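Local structure of lipolytic enzyme, g-d-s-l (Clostridium thermocellum, 2W47) at residues T73-I78 against N107-A112; Y54-R59 against I99-N104. The protein is a family 6 carbohydrate-binding module, an all-beta sandwich domain modelled with a calcium ion and a bound glycan. All blocks are in the same frame, centred on the assembly; numbering follows the deposited sequence. Where two conformers were deposited one is given.

The two contacts lie on opposite sheets of one beta-sandwich, their centres about 10 Å apart. Contact 1 joins strands 70-74 and 106-114 in the five-stranded sheet, and contact 2 joins strands 52-61 and 95-103 in the four-stranded sheet. Along the chain the segments alternate (54-59, 73-78, 99-104, 107-112), so that the chain changes sheet between each segment and the next. Between the sheets Ile110 CD1 lies 3.8 Å from Leu56 CD2, and Val74 CG1 lies 4.0 Å from Leu103 CD2. These apolar contacts place both strand pairs against a common hydrophobic core, as expected for the sandwich fold of this family.

Contact 1 (T73-I78 against N107-A112); sequences TVNGNI and NNVIRA
Arg111 and Thr73 run alongside each other on one face of the sheet, in an antiparallel hydrogen-bonded pair. Arg111 CB sits 3.4 Å from Thr73 OG1. CG stands anti to the backbone N (chi1 -176°), and the chain already draws away from Thr73 at CG and CD; a bend at chi3 (-66°) follows, and the end leads on toward Glu43. NE there forms a salt bridge with Glu43, and the guanidinium makes a cation-pi contact with Tyr41; both partners belong to strand 41-48, on the far side of strand 106-114 from Thr73.

Two backbone bonds establish the pairing of Thr73 with Arg111: Thr73 N to Arg111 O (2.9 Å) and Arg111 N to Thr73 O (3.0 Å). Asn75 N to Val109 O (2.7 Å) follows. Strands 70-74 and 77-83 form a beta hairpin, joined by a type I' turn from Val74 to Asn77 and closed by backbone bonds in both directions between those two residues. A water ties this turn to strand 106-114: it accepts from Gly76 N (3.0 Å), donates to Val109 O (2.8 Å) and bonds to Thr73 OG1 (2.8 Å). Val109 O is thus gripped by two donors. On the opposite face, Val74 CG2 packs loosely against Ile110 CG1 at 4.4 Å.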
loop_
_atom_site.group_PDB
_atom_site.type_symbol
_atom_site.label_atom_id
_atom_site.label_comp_id
_atom_site.label_asym_id
_atom_site.label_seq_id
_atom_site.Cartn_x
_atom_site.Cartn_y
_atom_site.Cartn_z
ATOM N N THR A 73 -5.160 -7.857 -0.230
ATOM C CA THR A 73 -5.385 -9.093 0.500
ATOM C C THR A 73 -4.760 -9.033 1.891
ATOM O O THR A 73 -3.709 -8.422 2.089
ATOM C CB THR A 73 -4.858 -10.334 -0.260
ATOM O OG1 THR A 73 -3.477 -10.147 -0.601
ATOM C CG2 THR A 73 -5.654 -10.581 -1.529
ATOM N N VAL A 74 -5.436 -9.660 2.849
ATOM C CA VAL A 74 -4.902 -9.843 4.196
ATOM C C VAL A 74 -4.873 -11.339 4.425
ATOM O O VAL A 74 -5.914 -12.004 4.413
ATOM C CB VAL A 74 -5.774 -9.156 5.274
ATOM C CG1 VAL A 74 -5.276 -9.498 6.686
ATOM C CG2 VAL A 74 -5.782 -7.661 5.066
ATOM N N ASN A 75 -3.668 -11.883 4.575
ATOM C CA ASN A 75 -3.489 -13.322 4.725
ATOM C C ASN A 75 -4.101 -14.090 3.537
ATOM O O ASN A 75 -4.593 -15.219 3.679
ATOM C CB ASN A 75 -4.038 -13.782 6.087
ATOM C CG ASN A 75 -3.495 -12.947 7.237
ATOM O OD1 ASN A 75 -4.244 -12.430 8.081
ATOM N ND2 ASN A 75 -2.188 -12.778 7.254
ATOM N N GLY A 76 -4.059 -13.469 2.358
ATOM C CA GLY A 76 -4.589 -14.076 1.139
ATOM C C GLY A 76 -6.086 -13.897 0.943
ATOM O O GLY A 76 -6.632 -14.262 -0.104
ATOM N N ASN A 77 -6.749 -13.335 1.946
ATOM C CA ASN A 77 -8.175 -13.038 1.838
ATOM C C ASN A 77 -8.364 -11.698 1.168
ATOM O O ASN A 77 -7.752 -10.724 1.571
ATOM C CB ASN A 77 -8.796 -13.025 3.226
ATOM C CG ASN A 77 -8.639 -14.351 3.922
ATOM O OD1 ASN A 77 -7.728 -14.545 4.737
ATOM N ND2 ASN A 77 -9.462 -15.297 3.546
ATOM N N ILE A 78 -9.214 -11.651 0.145
ATOM C CA ILE A 78 -9.453 -10.399 -0.569
ATOM C C ILE A 78 -10.321 -9.498 0.299
ATOM O O ILE A 78 -11.475 -9.833 0.598
ATOM C CB ILE A 78 -10.103 -10.639 -1.950
ATOM C CG1 ILE A 78 -9.216 -11.548 -2.802
ATOM C CG2 ILE A 78 -10.336 -9.304 -2.669
ATOM C CD1 ILE A 78 -9.891 -12.067 -4.086
ATOM N N ASN A 107 1.182 -11.457 13.412
ATOM C CA ASN A 107 1.479 -11.076 12.045
ATOM C C ASN A 107 0.288 -11.205 11.120
ATOM O O ASN A 107 -0.535 -12.115 11.249
ATOM C CB ASN A 107 2.623 -11.900 11.472
ATOM C CG ASN A 107 3.160 -11.297 10.207
ATOM O OD1 ASN A 107 3.635 -10.169 10.214
ATOM N ND2 ASN A 107 3.070 -12.038 9.102
ATOM N N ASN A 108 0.226 -10.264 10.183
ATOM C CA ASN A 108 -0.758 -10.249 9.122
ATOM C C ASN A 108 -0.034 -9.963 7.821
ATOM O O ASN A 108 0.753 -9.029 7.736
ATOM C CB ASN A 108 -1.816 -9.179 9.381
ATOM C CG ASN A 108 -2.594 -9.437 10.651
ATOM O OD1 ASN A 108 -3.681 -10.007 10.611
ATOM N ND2 ASN A 108 -2.027 -9.033 11.787
ATOM N N VAL A 109 -0.287 -10.793 6.825
ATOM C CA VAL A 109 0.381 -10.653 5.538
ATOM C C VAL A 109 -0.478 -9.751 4.650
ATOM O O VAL A 109 -1.564 -10.146 4.239
ATOM C CB VAL A 109 0.599 -12.033 4.875
ATOM C CG1 VAL A 109 1.397 -11.880 3.602
ATOM C CG2 VAL A 109 1.314 -13.008 5.831
ATOM N N ILE A 110 -0.004 -8.535 4.393
ATOM C CA ILE A 110 -0.795 -7.554 3.656
ATOM C C ILE A 110 -0.179 -7.302 2.282
ATOM O O ILE A 110 0.970 -6.886 2.191
ATOM C CB ILE A 110 -0.945 -6.247 4.464
ATOM C CG1 ILE A 110 -1.544 -6.559 5.858
ATOM C CG2 ILE A 110 -1.793 -5.223 3.678
ATOM C CD1 ILE A 110 -2.050 -5.374 6.668
ATOM N N ARG A 111 -0.940 -7.603 1.230
ATOM C CA ARG A 111 -0.453 -7.482 -0.138
ATOM C C ARG A 111 -1.340 -6.567 -0.975
ATOM O O ARG A 111 -2.576 -6.625 -0.896
ATOM C CB ARG A 111 -0.334 -8.867 -0.804
ATOM C CG ARG A 111 0.262 -8.824 -2.216
ATOM C CD ARG A 111 0.209 -10.171 -2.894
ATOM N NE ARG A 111 1.059 -11.149 -2.227
ATOM C CZ ARG A 111 1.350 -12.339 -2.737
ATOM N NH1 ARG A 111 0.864 -12.692 -3.926
ATOM N NH2 ARG A 111 2.139 -13.165 -2.058
ATOM N N ALA A 112 -0.686 -5.737 -1.786
ATOM C CA ALA A 112 -1.358 -4.875 -2.763
ATOM C C ALA A 112 -0.867 -5.262 -4.152
ATOM O O ALA A 112 0.305 -5.068 -4.469
ATOM C CB ALA A 112 -1.066 -3.417 -2.465
HETATM O O HOH W 1 -2.260 -11.218 1.706
HETATM O O HOH W 2 -3.180 -8.715 -3.268
#

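Contact 2 (Y54-R59 against I99-N104); sequences YALIFR and IVANLN
Leu103 lies crosswise to Tyr54, and the leucine methyl CD1 meets the root of the aromatic ring, 3.7 Å from Tyr54 CG. It approaches the ring obliquely, while Leu103 CG and CB extend the contact along the CD2 side. The carbonyl O of Ala101 comes up to the rim of the ring, close to level with it. Further along the same face, Leu56 CD1 touches Ala101 CB at 3.8 Å and Ile99 CD1 at 4.2 Å. Ile99 reaches it because CG1 stands between the backbone N and the carbonyl carbon (chi1 59°). On the other face Val100 CG1 lies against Tyr54 O, 3.7 Å away.

Backbone bonds fix this register. Tyr54 pairs with Ala101 and Leu56 with Ile99, each as an antiparallel hydrogen-bonded pair with bonds in both directions; Ala55 and Val100 form the non-hydrogen-bonded pair between them. Leu56 N to Ile99 O is the straightest of the four, 2.8 Å with 175° at the hydrogen. The axes of segments 54-59 and 99-103 run 134° apart, well short of antiparallel, which reflects the twist of the four-stranded sheet of the beta-sandwich where strand 95-103, at its edge, pairs with strand 52-61.

A second shell positions these groups. The hydroxyl of Tyr54 is hydrogen-bonded to Ser50 O, anchoring the far end of the ring, and Tyr54 also packs on Pro49 and Ala48. Leu56 is backed by Leu126 of the neighbouring strand 122-130, and across the core Ile110 of the facing sheet also covers Leu103.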
loop_
_atom_site.group_PDB
_atom_site.type_symbol
_atom_site.label_atom_id
_atom_site.label_comp_id
_atom_site.label_asym_id
_atom_site.label_seq_id
_atom_site.Cartn_x
_atom_site.Cartn_y
_atom_site.Cartn_z
ATOM N N TYR A 54 -8.016 -1.982 11.950
ATOM C CA TYR A 54 -6.858 -1.117 11.742
ATOM C C TYR A 54 -7.016 -0.356 10.450
ATOM O O TYR A 54 -7.507 -0.898 9.463
ATOM C CB TYR A 54 -5.560 -1.933 11.683
ATOM C CG TYR A 54 -5.153 -2.493 13.022
ATOM C CD1 TYR A 54 -4.161 -1.882 13.776
ATOM C CD2 TYR A 54 -5.770 -3.629 13.535
ATOM C CE1 TYR A 54 -3.796 -2.387 15.026
ATOM C CE2 TYR A 54 -5.408 -4.145 14.774
ATOM C CZ TYR A 54 -4.421 -3.517 15.510
ATOM O OH TYR A 54 -4.057 -4.025 16.749
ATOM N N ALA A 55 -6.578 0.895 10.463
ATOM C CA ALA A 55 -6.422 1.657 9.233
ATOM C C ALA A 55 -5.122 1.236 8.557
ATOM O O ALA A 55 -4.083 1.111 9.213
ATOM C CB ALA A 55 -6.419 3.140 9.523
ATOM N N LEU A 56 -5.221 0.994 7.253
ATOM C CA LEU A 56 -4.083 0.690 6.394
ATOM C C LEU A 56 -4.043 1.804 5.367
ATOM O O LEU A 56 -4.909 1.878 4.497
ATOM C CB LEU A 56 -4.286 -0.659 5.692
ATOM C CG LEU A 56 -4.716 -1.849 6.559
ATOM C CD1 LEU A 56 -4.932 -3.093 5.704
ATOM C CD2 LEU A 56 -3.688 -2.103 7.643
ATOM N N ILE A 57 -3.058 2.684 5.496
ATOM C CA ILE A 57 -2.948 3.848 4.629
ATOM C C ILE A 57 -1.683 3.756 3.784
ATOM O O ILE A 57 -0.575 3.672 4.313
ATOM C CB ILE A 57 -2.955 5.169 5.433
ATOM C CG1 ILE A 57 -4.271 5.321 6.214
ATOM C CG2 ILE A 57 -2.728 6.358 4.508
ATOM C CD1 ILE A 57 -4.394 6.640 6.995
ATOM N N PHE A 58 -1.856 3.771 2.468
ATOM C CA PHE A 58 -0.728 3.805 1.541
ATOM C C PHE A 58 -0.453 5.250 1.174
ATOM O O PHE A 58 -1.362 5.969 0.756
ATOM C CB PHE A 58 -1.061 3.033 0.260
ATOM C CG PHE A 58 -1.374 1.583 0.482
ATOM C CD1 PHE A 58 -0.368 0.621 0.425
ATOM C CD2 PHE A 58 -2.681 1.170 0.731
ATOM C CE1 PHE A 58 -0.662 -0.730 0.619
ATOM C CE2 PHE A 58 -2.982 -0.173 0.926
ATOM C CZ PHE A 58 -1.975 -1.131 0.867
ATOM N N ARG A 59 0.786 5.692 1.337
ATOM C CA ARG A 59 1.195 6.969 0.777
ATOM C C ARG A 59 1.733 6.676 -0.614
ATOM O O ARG A 59 2.630 5.861 -0.768
ATOM C CB ARG A 59 2.238 7.648 1.659
ATOM C CG ARG A 59 2.646 9.033 1.167
ATOM C CD ARG A 59 3.458 9.792 2.203
ATOM N NE ARG A 59 3.663 11.194 1.831
ATOM C CZ ARG A 59 4.743 11.670 1.214
ATOM N NH1 ARG A 59 4.832 12.966 0.929
ATOM N NH2 ARG A 59 5.738 10.860 0.871
ATOM N N ILE A 99 -7.775 1.968 3.672
ATOM C CA ILE A 99 -8.920 1.135 4.012
ATOM C C ILE A 99 -8.839 0.792 5.487
ATOM O O ILE A 99 -7.786 0.932 6.115
ATOM C CB ILE A 99 -9.001 -0.185 3.181
ATOM C CG1 ILE A 99 -7.743 -1.043 3.364
ATOM C CG2 ILE A 99 -9.294 0.098 1.710
ATOM C CD1 ILE A 99 -7.892 -2.460 2.844
ATOM N N VAL A 100 -9.961 0.353 6.037
ATOM C CA VAL A 100 -9.985 -0.227 7.362
ATOM C C VAL A 100 -10.156 -1.734 7.181
ATOM O O VAL A 100 -10.980 -2.179 6.387
ATOM C CB VAL A 100 -11.118 0.378 8.219
ATOM C CG1 VAL A 100 -11.203 -0.310 9.557
ATOM C CG2 VAL A 100 -10.884 1.867 8.414
ATOM N N ALA A 101 -9.356 -2.511 7.905
ATOM C CA ALA A 101 -9.408 -3.962 7.809
ATOM C C ALA A 101 -9.242 -4.594 9.169
ATOM O O ALA A 101 -8.569 -4.043 10.040
ATOM C CB ALA A 101 -8.309 -4.460 6.871
ATOM N N ASN A 102 -9.861 -5.760 9.338
ATOM C CA ASN A 102 -9.680 -6.534 10.552
ATOM C C ASN A 102 -8.378 -7.317 10.477
ATOM O O ASN A 102 -8.122 -8.016 9.491
ATOM C CB ASN A 102 -10.864 -7.474 10.785
ATOM C CG ASN A 102 -12.113 -6.740 11.248
ATOM O OD1 ASN A 102 -13.232 -7.125 10.909
ATOM N ND2 ASN A 102 -11.927 -5.677 12.025
ATOM N N LEU A 103 -7.555 -7.168 11.508
ATOM C CA LEU A 103 -6.283 -7.881 11.614
ATOM C C LEU A 103 -6.313 -8.802 12.826
ATOM O O LEU A 103 -7.032 -8.537 13.795
ATOM C CB LEU A 103 -5.108 -6.903 11.748
ATOM C CG LEU A 103 -4.891 -5.856 10.644
ATOM C CD1 LEU A 103 -3.602 -5.095 10.910
ATOM C CD2 LEU A 103 -4.882 -6.484 9.252
ATOM N N ASN A 104 -5.532 -9.878 12.766
ATOM C CA ASN A 104 -5.389 -10.814 13.885
ATOM C C ASN A 104 -4.190 -10.441 14.739
ATOM O O ASN A 104 -3.197 -9.935 14.226
ATOM C CB ASN A 104 -5.188 -12.240 13.365
ATOM C CG ASN A 104 -6.242 -12.662 12.365
ATOM O OD1 ASN A 104 -7.436 -12.676 12.664
ATOM N ND2 ASN A 104 -5.800 -13.039 11.171
#